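Local atomic coordinates of D-alanine--D-alanine ligase (Coxiella burnetii, PDB entry 3TQT), a protein that catalyses the ATP-dependent joining of two D-alanine molecules into D-alanyl-D-alanine, a building block of bacterial peptidoglycan. Residues A[142-145]-A[146-150]; A[209-212]-A[213-216]; A[286-289]-A[290-294]. All blocks are in the same frame, centred on the assembly; numbering follows the deposited sequence.

Interaction 1 of 3, residues A[142-145]-A[146-150]; sequences DLTK and TVLRA
T146 folds its hydroxyl back onto the carbonyl of D142, one turn earlier in the alpha-helix 141-150 of this ATP-grasp ligase. Two donors therefore grip D142 O: T146 OG1 at 2.9 Å and the backbone T146 N, approaching from opposite faces of the carbonyl plane. The hydroxyl is placed there by chi1 of -66°, which sets OG1 beside its own backbone N. Regular i to i+4 backbone bonds follow, V147 to L143, L148 to T144 and R149 to K145.

The charged ends find partners elsewhere in the chain. K145, extended beyond CG, brings NZ to a salt bridge with E222, predicted to belong to the ATP site, and to a hydrogen bond with N315; D142 forms a salt bridge with R218 and a hydrogen bond with T160 OG1, and R149 a salt bridge with D157.

Apolar contact is lighter. L143 CD1 lies 4.4 Å from V147 CG2, and the same two residues of the second subunit pack against this pair. T144 and L148 lie side by side, pointing the same way, and touch I317 of strand 312-318. L148 CG rests 3.2 Å from T144 O, while L148 CD1 meets T144 CG2 at 3.9 Å.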
ATOM      1  N   ASP A 142      10.316  -9.368  -0.693  1.00 19.77           N
ATOM      2  CA  ASP A 142      10.162 -10.450   0.267  1.00 15.28           C
ATOM      3  C   ASP A 142       8.694 -10.626   0.663  1.00 19.04           C
ATOM      4  O   ASP A 142       8.214 -11.753   0.842  1.00 17.84           O
ATOM      5  CB  ASP A 142      11.060 -10.255   1.499  1.00 15.24           C
ATOM      6  CG  ASP A 142      10.768  -8.947   2.274  1.00 18.33           C
ATOM      7  OD1 ASP A 142      10.274  -7.948   1.692  1.00 19.10           O
ATOM      8  OD2 ASP A 142      11.054  -8.932   3.485  1.00 20.85           O
ATOM      9  N   LEU A 143       7.979  -9.510   0.775  1.00 18.25           N
ATOM     10  CA  LEU A 143       6.538  -9.565   1.034  1.00 22.38           C
ATOM     11  C   LEU A 143       5.823 -10.224  -0.146  1.00 18.38           C
ATOM     12  O   LEU A 143       4.928 -11.044   0.046  1.00 17.65           O
ATOM     13  CB  LEU A 143       5.976  -8.162   1.299  1.00 18.91           C
ATOM     14  CG  LEU A 143       4.467  -8.034   1.502  1.00 22.49           C
ATOM     15  CD1 LEU A 143       3.993  -8.943   2.646  1.00 18.04           C
ATOM     16  CD2 LEU A 143       4.099  -6.563   1.749  1.00 20.07           C
ATOM     17  N   THR A 144       6.224  -9.873  -1.364  1.00 16.37           N
ATOM     18  CA  THR A 144       5.657 -10.498  -2.557  1.00 19.65           C
ATOM     19  C   THR A 144       5.801 -12.012  -2.469  1.00 19.74           C
ATOM     20  O   THR A 144       4.839 -12.759  -2.655  1.00 16.54           O
ATOM     21  CB  THR A 144       6.386 -10.065  -3.858  1.00 23.76           C
ATOM     22  OG1 THR A 144       6.646  -8.661  -3.835  1.00 20.10           O
ATOM     23  CG2 THR A 144       5.534 -10.405  -5.073  1.00 24.92           C
ATOM     24  N   LYS A 145       7.015 -12.463  -2.173  1.00 16.76           N
ATOM     25  CA  LYS A 145       7.272 -13.896  -2.107  1.00 19.95           C
ATOM     26  C   LYS A 145       6.503 -14.568  -0.988  1.00 18.05           C
ATOM     27  O   LYS A 145       6.082 -15.716  -1.125  1.00 17.32           O
ATOM     28  CB  LYS A 145       8.769 -14.174  -1.983  1.00 21.83           C
ATOM     29  CG  LYS A 145       9.502 -13.982  -3.300  1.00 22.46           C
ATOM     30  CD  LYS A 145      10.993 -14.194  -3.110  1.00 22.97           C
ATOM     31  CE  LYS A 145      11.726 -13.990  -4.415  1.00 23.69           C
ATOM     32  NZ  LYS A 145      13.090 -14.529  -4.280  1.00 22.41           N
ATOM     33  N   THR A 146       6.299 -13.848   0.111  1.00 17.34           N
ATOM     34  CA  THR A 146       5.546 -14.398   1.224  1.00 17.07           C
ATOM     35  C   THR A 146       4.138 -14.717   0.743  1.00 20.34           C
ATOM     36  O   THR A 146       3.603 -15.799   0.995  1.00 18.85           O
ATOM     37  CB  THR A 146       5.448 -13.382   2.374  1.00 23.94           C
ATOM     38  OG1 THR A 146       6.752 -13.162   2.919  1.00 25.51           O
ATOM     39  CG2 THR A 146       4.520 -13.895   3.476  1.00 23.69           C
ATOM     40  N   VAL A 147       3.538 -13.763   0.043  1.00 17.89           N
ATOM     41  CA  VAL A 147       2.169 -13.918  -0.409  1.00 20.50           C
ATOM     42  C   VAL A 147       2.096 -15.008  -1.479  1.00 23.27           C
ATOM     43  O   VAL A 147       1.207 -15.863  -1.444  1.00 17.72           O
ATOM     44  CB  VAL A 147       1.603 -12.579  -0.908  1.00 22.97           C
ATOM     45  CG1 VAL A 147       0.278 -12.789  -1.607  1.00 23.86           C
ATOM     46  CG2 VAL A 147       1.470 -11.598   0.273  1.00 19.78           C
ATOM     47  N   LEU A 148       3.052 -15.000  -2.408  1.00 22.41           N
ATOM     48  CA  LEU A 148       3.069 -16.002  -3.470  1.00 20.46           C
ATOM     49  C   LEU A 148       3.230 -17.398  -2.903  1.00 18.80           C
ATOM     50  O   LEU A 148       2.477 -18.312  -3.245  1.00 22.27           O
ATOM     51  CB  LEU A 148       4.184 -15.722  -4.474  1.00 17.98           C
ATOM     52  CG  LEU A 148       3.965 -14.434  -5.278  1.00 19.70           C
ATOM     53  CD1 LEU A 148       5.160 -14.168  -6.199  1.00 18.05           C
ATOM     54  CD2 LEU A 148       2.663 -14.528  -6.057  1.00 21.52           C
ATOM     55  N   ARG A 149       4.214 -17.564  -2.031  1.00 19.76           N
ATOM     56  CA  ARG A 149       4.485 -18.894  -1.504  1.00 21.22           C
ATOM     57  C   ARG A 149       3.322 -19.407  -0.656  1.00 17.06           C
ATOM     58  O   ARG A 149       2.985 -20.586  -0.711  1.00 21.63           O
ATOM     59  CB  ARG A 149       5.776 -18.908  -0.697  1.00 23.84           C
ATOM     60  CG  ARG A 149       6.071 -20.255  -0.115  1.00 26.07           C
ATOM     61  CD  ARG A 149       6.772 -20.103   1.210  1.00 38.95           C
ATOM     62  NE  ARG A 149       8.233 -20.105   1.156  1.00 43.15           N
ATOM     63  CZ  ARG A 149       8.986 -20.378   0.096  1.00 40.21           C
ATOM     64  NH1 ARG A 149       8.442 -20.679  -1.065  1.00 41.52           N
ATOM     65  NH2 ARG A 149      10.308 -20.354   0.212  1.00 30.24           N
ATOM     66  N   ALA A 150       2.706 -18.515   0.114  1.00 22.45           N
ATOM     67  CA  ALA A 150       1.547 -18.885   0.918  1.00 22.56           C
ATOM     68  C   ALA A 150       0.442 -19.423   0.032  1.00 25.18           C
ATOM     69  O   ALA A 150      -0.316 -20.297   0.435  1.00 26.39           O
ATOM     70  CB  ALA A 150       1.050 -17.693   1.717  1.00 21.50           C
TER

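Interaction 2 of 3, residues A[209-212]-A[213-216]; sequences VKEV and FRYD
Y215 turns its ring back over E211 where helix 202-212 gives way to the loop leading to strand 219-223. Its CB starts 3.5 Å from V212 O, and chi1 of -51° sets CG beside the backbone N, which directs the ring toward the preceding turn. E211 O then lies 3.6 Å above the ring plane, over its centre, with CD2 and CE2 the ring atoms nearest to it. Farther out, CE2 approaches E211 CG and CZ comes 3.5 Å from E211 OE2. At the tip, Y215 OH donates a 2.6 Å hydrogen bond to E211 OE2. The hydroxyl reaches that oxygen from above the carboxylate plane, 72° out of it, and the planes of ring and carboxylate stand 67° apart. E211 meets it through a bend at chi2.

The backbone beyond the helix is tied to E211 O and V212 O. V212 O accepts both Y215 N at 2.8 Å and D216 N at 3.0 Å, the first from above the carbonyl plane and the second almost in line with the C=O bond. R214 N bonds to E211 O, the carbonyl that faces the Y215 ring. F213 N keeps the helical bond to V209 O, and its ring lies beside V209, CE2 being 3.4 Å from V209 CG1.

The whole stretch falls in the predicted ATP-binding region. V209 and V212 pack on strands 183-187 and 219-223, F213 also touches L219, E211 and V212 reach L197 of strand 196-199, and R214 packs on C364 and Y215 on K368, both of the second subunit.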
ATOM      1  N   VAL A 209      25.591  -6.918   3.955  1.00 23.21           N
ATOM      2  CA  VAL A 209      24.441  -6.657   4.799  1.00 25.47           C
ATOM      3  C   VAL A 209      24.527  -5.244   5.346  1.00 26.36           C
ATOM      4  O   VAL A 209      23.549  -4.496   5.324  1.00 23.86           O
ATOM      5  CB  VAL A 209      24.344  -7.670   5.949  1.00 22.18           C
ATOM      6  CG1 VAL A 209      23.410  -7.152   7.040  1.00 22.86           C
ATOM      7  CG2 VAL A 209      23.856  -9.008   5.420  1.00 24.49           C
ATOM      8  N   LYS A 210      25.709  -4.881   5.825  1.00 28.31           N
ATOM      9  CA  LYS A 210      25.940  -3.546   6.352  1.00 25.27           C
ATOM     10  C   LYS A 210      25.673  -2.500   5.272  1.00 28.29           C
ATOM     11  O   LYS A 210      25.023  -1.479   5.518  1.00 22.87           O
ATOM     12  CB  LYS A 210      27.381  -3.430   6.872  1.00 24.96           C
ATOM     13  CG  LYS A 210      27.747  -2.061   7.423  1.00 38.44           C
ATOM     14  CD  LYS A 210      29.037  -2.119   8.240  1.00 50.27           C
ATOM     15  CE  LYS A 210      29.347  -0.776   8.894  1.00 53.14           C
ATOM     16  NZ  LYS A 210      30.255  -0.927  10.063  1.00 60.15           N
ATOM     17  N   GLU A 211      26.165  -2.770   4.069  1.00 26.65           N
ATOM     18  CA  GLU A 211      26.027  -1.830   2.963  1.00 26.96           C
ATOM     19  C   GLU A 211      24.568  -1.622   2.573  1.00 27.25           C
ATOM     20  O   GLU A 211      24.107  -0.493   2.434  1.00 26.01           O
ATOM     21  CB  GLU A 211      26.819  -2.323   1.756  1.00 30.44           C
ATOM     22  CG  GLU A 211      26.432  -1.667   0.457  1.00 37.78           C
ATOM     23  CD  GLU A 211      27.225  -0.418   0.159  1.00 53.75           C
ATOM     24  OE1 GLU A 211      27.706   0.237   1.112  1.00 64.23           O
ATOM     25  OE2 GLU A 211      27.367  -0.095  -1.041  1.00 50.11           O
ATOM     26  N   VAL A 212      23.835  -2.715   2.401  1.00 23.01           N
ATOM     27  CA  VAL A 212      22.446  -2.598   1.992  1.00 23.71           C
ATOM     28  C   VAL A 212      21.603  -1.889   3.036  1.00 25.80           C
ATOM     29  O   VAL A 212      20.669  -1.162   2.692  1.00 25.14           O
ATOM     30  CB  VAL A 212      21.814  -3.952   1.665  1.00 24.87           C
ATOM     31  CG1 VAL A 212      20.310  -3.769   1.427  1.00 20.12           C
ATOM     32  CG2 VAL A 212      22.495  -4.559   0.437  1.00 30.70           C
ATOM     33  N   PHE A 213      21.930  -2.080   4.311  1.00 19.92           N
ATOM     34  CA  PHE A 213      21.196  -1.381   5.366  1.00 20.24           C
ATOM     35  C   PHE A 213      21.476   0.109   5.403  1.00 27.01           C
ATOM     36  O   PHE A 213      20.853   0.838   6.181  1.00 28.52           O
ATOM     37  CB  PHE A 213      21.458  -1.978   6.735  1.00 19.24           C
ATOM     38  CG  PHE A 213      20.691  -3.232   7.004  1.00 22.27           C
ATOM     39  CD1 PHE A 213      19.373  -3.362   6.595  1.00 23.11           C
ATOM     40  CD2 PHE A 213      21.291  -4.289   7.664  1.00 24.61           C
ATOM     41  CE1 PHE A 213      18.668  -4.534   6.848  1.00 21.15           C
ATOM     42  CE2 PHE A 213      20.586  -5.452   7.920  1.00 22.25           C
ATOM     43  CZ  PHE A 213      19.284  -5.571   7.505  1.00 18.44           C
ATOM     44  N   ARG A 214      22.410   0.566   4.577  1.00 20.52           N
ATOM     45  CA  ARG A 214      22.570   2.000   4.383  1.00 25.76           C
ATOM     46  C   ARG A 214      21.518   2.545   3.409  1.00 24.40           C
ATOM     47  O   ARG A 214      21.303   3.749   3.336  1.00 25.03           O
ATOM     48  CB  ARG A 214      23.971   2.337   3.867  1.00 29.83           C
ATOM     49  CG  ARG A 214      25.100   2.002   4.844  1.00 30.98           C
ATOM     50  CD  ARG A 214      26.476   2.144   4.179  1.00 39.64           C
ATOM     51  NE  ARG A 214      26.703   3.472   3.607  1.00 54.16           N
ATOM     52  CZ  ARG A 214      27.196   4.510   4.284  1.00 72.70           C
ATOM     53  NH1 ARG A 214      27.508   4.379   5.568  1.00 81.93           N
ATOM     54  NH2 ARG A 214      27.375   5.682   3.684  1.00 71.68           N
ATOM     55  N   TYR A 215      20.865   1.654   2.668  1.00 24.77           N
ATOM     56  CA  TYR A 215      19.932   2.062   1.611  1.00 25.31           C
ATOM     57  C   TYR A 215      18.469   1.743   1.908  1.00 24.94           C
ATOM     58  O   TYR A 215      17.571   2.459   1.477  1.00 25.22           O
ATOM     59  CB  TYR A 215      20.292   1.357   0.312  1.00 24.77           C
ATOM     60  CG  TYR A 215      21.737   1.499  -0.058  1.00 27.93           C
ATOM     61  CD1 TYR A 215      22.430   2.659   0.240  1.00 34.14           C
ATOM     62  CD2 TYR A 215      22.411   0.475  -0.707  1.00 27.75           C
ATOM     63  CE1 TYR A 215      23.757   2.800  -0.092  1.00 36.64           C
ATOM     64  CE2 TYR A 215      23.742   0.604  -1.040  1.00 27.97           C
ATOM     65  CZ  TYR A 215      24.407   1.770  -0.734  1.00 36.32           C
ATOM     66  OH  TYR A 215      25.730   1.913  -1.068  1.00 38.01           O
ATOM     67  N   ASP A 216      18.237   0.642   2.604  1.00 24.55           N
ATOM     68  CA  ASP A 216      16.877   0.156   2.823  1.00 25.73           C
ATOM     69  C   ASP A 216      16.799  -0.339   4.260  1.00 23.99           C
ATOM     70  O   ASP A 216      17.810  -0.716   4.853  1.00 27.42           O
ATOM     71  CB  ASP A 216      16.558  -0.975   1.835  1.00 23.16           C
ATOM     72  CG  ASP A 216      15.068  -1.141   1.580  1.00 26.82           C
ATOM     73  OD1 ASP A 216      14.275  -0.709   2.435  1.00 25.65           O
ATOM     74  OD2 ASP A 216      14.696  -1.703   0.522  1.00 23.38           O
TER

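Interaction 3 of 3, residues A[286-289]-A[290-294]; sequences IAID and AFKMV
A290 through M293 form the last turn of the long alpha-helix 277-293 in the ATP-grasp region, and each hands its backbone N-H to a carbonyl of residues 286-289 one turn back. A290 comes first: its N lies 2.7 Å from I286 O, with an N-H...O angle of 162°. Its CB meets the same carbonyl oxygen, at 3.2 Å.

F291 continues the pattern with N 2.9 Å from A287 O. Its CB is close to both A287 O and I288 O. A chi1 of -174° puts CG beside the carbonyl carbon and carries the ring away from the preceding turn, so that it touches A300 of strand 298-306, P240 and C296.

K292 N bonds to I288 O, and this residue also supplies the main side-chain contact along the helix. The aliphatic part of the lysine runs alongside I288, pointing the same way, with CG and CD both close to I288 O before the chain bends at chi3. NZ is 4.9 Å from D289 OD1, so the opposite charges are near but do not touch; that carboxylate oxygen is instead hydrogen-bonded to Q285.

M293 closes the run, its N 2.8 Å from D289 O and its CB 3.3 Å from D289 O, while the side chain leads off to V147, L148 and I153. V294, whose N still bonds to A290 O, is the first residue to leave helical backbone angles. The side chains of I288 and K292 meet through I288 CG2 and K292 CD, 3.8 Å apart.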
ATOM      1  N   ILE A 286       1.488 -19.246 -14.349  1.00 23.55           N
ATOM      2  CA  ILE A 286       1.974 -18.786 -13.056  1.00 21.23           C
ATOM      3  C   ILE A 286       1.996 -17.266 -13.032  1.00 21.28           C
ATOM      4  O   ILE A 286       1.662 -16.651 -12.021  1.00 22.20           O
ATOM      5  CB  ILE A 286       3.381 -19.338 -12.746  1.00 24.41           C
ATOM      6  CG1 ILE A 286       3.320 -20.864 -12.608  1.00 30.69           C
ATOM      7  CG2 ILE A 286       3.916 -18.734 -11.453  1.00 20.49           C
ATOM      8  CD1 ILE A 286       4.664 -21.495 -12.372  1.00 33.54           C
ATOM      9  N   ALA A 287       2.366 -16.654 -14.148  1.00 19.60           N
ATOM     10  CA  ALA A 287       2.317 -15.183 -14.217  1.00 25.04           C
ATOM     11  C   ALA A 287       0.906 -14.665 -13.913  1.00 19.23           C
ATOM     12  O   ALA A 287       0.728 -13.722 -13.134  1.00 19.37           O
ATOM     13  CB  ALA A 287       2.804 -14.681 -15.570  1.00 21.85           C
ATOM     14  N   ILE A 288      -0.094 -15.289 -14.530  1.00 20.26           N
ATOM     15  CA  ILE A 288      -1.482 -14.919 -14.313  1.00 26.62           C
ATOM     16  C   ILE A 288      -1.904 -15.203 -12.878  1.00 25.44           C
ATOM     17  O   ILE A 288      -2.534 -14.370 -12.239  1.00 22.01           O
ATOM     18  CB  ILE A 288      -2.418 -15.664 -15.274  1.00 21.70           C
ATOM     19  CG1 ILE A 288      -2.314 -15.056 -16.672  1.00 19.95           C
ATOM     20  CG2 ILE A 288      -3.842 -15.607 -14.766  1.00 26.59           C
ATOM     21  CD1 ILE A 288      -2.850 -15.965 -17.755  1.00 25.57           C
ATOM     22  N   ASP A 289      -1.546 -16.375 -12.367  1.00 25.47           N
ATOM     23  CA  ASP A 289      -1.898 -16.728 -10.990  1.00 23.12           C
ATOM     24  C   ASP A 289      -1.231 -15.803  -9.966  1.00 21.53           C
ATOM     25  O   ASP A 289      -1.846 -15.413  -8.980  1.00 21.23           O
ATOM     26  CB  ASP A 289      -1.534 -18.179 -10.699  1.00 27.24           C
ATOM     27  CG  ASP A 289      -2.381 -19.162 -11.492  1.00 33.93           C
ATOM     28  OD1 ASP A 289      -3.360 -18.732 -12.126  1.00 32.19           O
ATOM     29  OD2 ASP A 289      -2.069 -20.363 -11.470  1.00 36.15           O
ATOM     30  N   ALA A 290       0.033 -15.475 -10.202  1.00 18.68           N
ATOM     31  CA  ALA A 290       0.771 -14.570  -9.332  1.00 20.09           C
ATOM     32  C   ALA A 290       0.118 -13.186  -9.340  1.00 18.39           C
ATOM     33  O   ALA A 290      -0.062 -12.573  -8.303  1.00 16.21           O
ATOM     34  CB  ALA A 290       2.216 -14.464  -9.809  1.00 19.68           C
ATOM     35  N   PHE A 291      -0.182 -12.701 -10.541  1.00 19.24           N
ATOM     36  CA  PHE A 291      -0.861 -11.429 -10.739  1.00 18.59           C
ATOM     37  C   PHE A 291      -2.114 -11.388  -9.873  1.00 21.67           C
ATOM     38  O   PHE A 291      -2.383 -10.410  -9.170  1.00 18.54           O
ATOM     39  CB  PHE A 291      -1.233 -11.315 -12.218  1.00 19.96           C
ATOM     40  CG  PHE A 291      -1.812  -9.979 -12.611  1.00 19.82           C
ATOM     41  CD1 PHE A 291      -0.991  -8.969 -13.096  1.00 24.10           C
ATOM     42  CD2 PHE A 291      -3.167  -9.751 -12.528  1.00 22.04           C
ATOM     43  CE1 PHE A 291      -1.526  -7.751 -13.477  1.00 26.86           C
ATOM     44  CE2 PHE A 291      -3.704  -8.537 -12.904  1.00 24.27           C
ATOM     45  CZ  PHE A 291      -2.886  -7.540 -13.374  1.00 24.79           C
ATOM     46  N   LYS A 292      -2.880 -12.468  -9.910  1.00 19.30           N
ATOM     47  CA  LYS A 292      -4.134 -12.508  -9.167  1.00 21.58           C
ATOM     48  C   LYS A 292      -3.877 -12.609  -7.668  1.00 24.63           C
ATOM     49  O   LYS A 292      -4.568 -11.980  -6.862  1.00 23.06           O
ATOM     50  CB  LYS A 292      -5.005 -13.674  -9.651  1.00 20.92           C
ATOM     51  CG  LYS A 292      -5.628 -13.431 -11.025  1.00 31.96           C
ATOM     52  CD  LYS A 292      -6.019 -14.729 -11.723  1.00 38.16           C
ATOM     53  CE  LYS A 292      -7.378 -15.227 -11.297  1.00 47.55           C
ATOM     54  NZ  LYS A 292      -7.742 -16.451 -12.067  1.00 48.02           N
ATOM     55  N   MET A 293      -2.857 -13.381  -7.308  1.00 24.13           N
ATOM     56  CA  MET A 293      -2.549 -13.657  -5.912  1.00 24.01           C
ATOM     57  C   MET A 293      -2.131 -12.416  -5.140  1.00 23.58           C
ATOM     58  O   MET A 293      -2.371 -12.320  -3.942  1.00 22.91           O
ATOM     59  CB  MET A 293      -1.458 -14.714  -5.811  1.00 26.97           C
ATOM     60  CG  MET A 293      -1.301 -15.274  -4.427  1.00 34.92           C
ATOM     61  SD  MET A 293      -0.544 -16.893  -4.541  1.00 37.74           S
ATOM     62  CE  MET A 293      -1.822 -17.806  -5.403  1.00 34.71           C
ATOM     63  N   VAL A 294      -1.514 -11.466  -5.823  1.00 19.07           N
ATOM     64  CA  VAL A 294      -1.160 -10.214  -5.178  1.00 19.40           C
ATOM     65  C   VAL A 294      -2.199  -9.137  -5.476  1.00 22.15           C
ATOM     66  O   VAL A 294      -1.969  -7.963  -5.208  1.00 20.10           O
ATOM     67  CB  VAL A 294       0.232  -9.723  -5.620  1.00 17.04           C
ATOM     68  CG1 VAL A 294       1.297 -10.754  -5.212  1.00 17.63           C
ATOM     69  CG2 VAL A 294       0.256  -9.484  -7.113  1.00 16.93           C
TER

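Overall arrangement
The three contacts follow one another along the chain: on helix 141-150, at the end of helix 202-212 with the loop after it, and at the end of helix 277-293. Interactions 1 and 3 are neighbours, their centres 11 Å apart, and L148 CD2 meets A290 CB at 3.8 Å. Both helices also lie on strand 312-318 of the five-stranded antiparallel sheet, which carries E316, predicted to bind both metal ions. Interaction 2 stands apart, its nearest atoms about 8 Å from interaction 1 and about 17 Å from interaction 3, against the four-stranded sheet. The two sheets fit the two-lobed ATP-grasp architecture, which holds nucleotide between its lobes; interactions 1 and 2 also touch the second subunit.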